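PDB 4BHU: uncharacterized protein YUAB from Bacillus subtilis, which self-assembles into a mechanically robust, water-repellent layer on the surface of biofilms and is needed for complex colony architecture. Local coordinates for residues N59-T63 with T64-N68. The protein carries 1 engineered substitution. Numbering follows the deposited sequence.
Sequences NALRT and TQILN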
loop_
_atom_site.group_PDB
_atom_site.type_symbol
_atom_site.label_atom_id
_atom_site.label_comp_id
_atom_site.label_asym_id
_atom_site.label_seq_id
_atom_site.Cartn_x
_atom_site.Cartn_y
_atom_site.Cartn_z
ATOM N N ASN I 59 7.545 34.035 1.163
ATOM C CA ASN I 59 7.413 33.713 2.585
ATOM C C ASN I 59 8.495 34.441 3.409
ATOM O O ASN I 59 9.657 34.487 3.009
ATOM C CB ASN I 59 7.531 32.190 2.810
ATOM C CG ASN I 59 6.481 31.375 2.021
ATOM O OD1 ASN I 59 6.788 30.328 1.453
ATOM N ND2 ASN I 59 5.257 31.852 1.998
ATOM N N ALA I 60 8.127 35.000 4.555
ATOM C CA ALA I 60 9.109 35.674 5.405
ATOM C C ALA I 60 10.171 34.678 5.882
ATOM O O ALA I 60 9.859 33.528 6.179
ATOM C CB ALA I 60 8.420 36.311 6.606
ATOM N N LEU I 61 11.422 35.119 5.960
ATOM C CA LEU I 61 12.464 34.265 6.485
ATOM C C LEU I 61 12.230 34.012 7.963
ATOM O O LEU I 61 11.736 34.878 8.683
ATOM C CB LEU I 61 13.841 34.897 6.295
ATOM C CG LEU I 61 14.232 35.217 4.855
ATOM C CD1 LEU I 61 15.606 35.846 4.848
ATOM C CD2 LEU I 61 14.188 33.960 3.980
ATOM N N ARG I 62 12.617 32.822 8.410
ATOM C CA ARG I 62 12.537 32.460 9.814
ATOM C C ARG I 62 13.913 32.662 10.418
ATOM O O ARG I 62 14.936 32.597 9.723
ATOM C CB ARG I 62 12.113 30.995 9.968
ATOM C CG ARG I 62 10.906 30.592 9.129
ATOM C CD ARG I 62 9.611 30.881 9.853
ATOM N NE ARG I 62 9.110 29.694 10.547
ATOM C CZ ARG I 62 8.147 28.891 10.091
ATOM N NH1 ARG I 62 7.545 29.132 8.927
ATOM N NH2 ARG I 62 7.777 27.837 10.808
ATOM N N THR I 63 13.946 32.895 11.725
ATOM C CA THR I 63 15.195 33.183 12.409
ATOM C C THR I 63 16.235 32.072 12.206
ATOM O O THR I 63 17.418 32.349 12.010
ATOM C CB THR I 63 14.951 33.425 13.923
ATOM O OG1 THR I 63 13.994 34.480 14.092
ATOM C CG2 THR I 63 16.247 33.832 14.618
ATOM N N THR I 64 15.798 30.815 12.233
ATOM C CA THR I 64 16.717 29.683 12.077
ATOM C C THR I 64 17.286 29.611 10.667
ATOM O O THR I 64 18.232 28.881 10.405
ATOM C CB THR I 64 16.010 28.354 12.354
ATOM O OG1 THR I 64 14.884 28.237 11.474
ATOM C CG2 THR I 64 15.539 28.291 13.794
ATOM N N GLN I 65 16.684 30.348 9.748
ATOM C CA GLN I 65 17.154 30.376 8.369
ATOM C C GLN I 65 18.215 31.430 8.110
ATOM O O GLN I 65 18.816 31.468 7.031
ATOM C CB GLN I 65 15.980 30.616 7.419
ATOM C CG GLN I 65 15.002 29.460 7.375
ATOM C CD GLN I 65 13.768 29.742 6.512
ATOM O OE1 GLN I 65 13.408 30.891 6.275
ATOM N NE2 GLN I 65 13.112 28.679 6.057
ATOM N N ILE I 66 18.451 32.289 9.091
ATOM C CA ILE I 66 19.413 33.370 8.929
ATOM C C ILE I 66 20.556 33.187 9.927
ATOM O O ILE I 66 20.317 33.037 11.126
ATOM C CB ILE I 66 18.757 34.738 9.184
ATOM C CG1 ILE I 66 17.591 34.949 8.224
ATOM C CG2 ILE I 66 19.785 35.859 9.003
ATOM C CD1 ILE I 66 16.676 36.077 8.610
ATOM N N LEU I 67 21.789 33.194 9.442
ATOM C CA LEU I 67 22.923 33.137 10.360
ATOM C C LEU I 67 24.144 33.892 9.829
ATOM O O LEU I 67 24.063 34.597 8.824
ATOM C CB LEU I 67 23.277 31.679 10.641
ATOM C CG LEU I 67 23.510 30.863 9.381
ATOM C CD1 LEU I 67 24.776 30.039 9.563
ATOM C CD2 LEU I 67 22.290 29.972 9.071
ATOM N N ASN I 68 25.284 33.739 10.502
ATOM C CA ASN I 68 26.504 34.396 10.042
ATOM C C ASN I 68 26.275 35.913 9.996
ATOM O O ASN I 68 26.633 36.595 9.031
ATOM C CB ASN I 68 26.904 33.855 8.671
ATOM C CG ASN I 68 28.235 34.389 8.196
ATOM O OD1 ASN I 68 29.059 34.855 8.994
ATOM N ND2 ASN I 68 28.452 34.336 6.885
HETATM O O HOH W 1 11.182 31.327 4.809
#
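A short 3-10 turn joins strand 59-60 to strand 66-67, and its entrance is tied by R62 and Q65, which bond to each other in both directions. The amide N of R62 donates to the side-chain OE1 of Q65 over 3.0 Å, and Q65 N returns a bond to R62 O at 2.8 Å. The first is nearly straight at hydrogen, 170°, although the donor stands well above the plane of the side-chain amide. Glutamine suits this place because its chain is long enough to reach back three residues: CG lies beside the backbone N (chi1 -67°) and the chain then runs extended (chi2 175°), carrying OE1 to the N-H of R62. That oxygen takes a second hydrogen from a water, 2.7 Å from Q65 OE1, which also donates to A60 O, so the water bridges the glutamine side chain to A60, at the end of strand 59-60. The i to i+3 pattern of a 3-10 turn continues one residue on, where I66 N donates to T63 O at 3.1 Å as the chain enters strand 66-67, an edge strand, within this chain, of the five-stranded antiparallel sheet. R62 lays its CB and CG beside the glutamine amide, with CG 3.8 Å from Q65 OE1; its chain bends at chi2 and chi3, which leads the exposed guanidinium away from that amide. L61 and I66 supply the apolar part of the contact. Their side chains cross at about a right angle, I66 CD1 resting 3.8 Å from L61 CB and also touching L61 CD1. Leucine fits because this position is buried: its side chain also packs on A50, L89 and V73 of strand 72-76, while Q65 lies against V75 of that same strand.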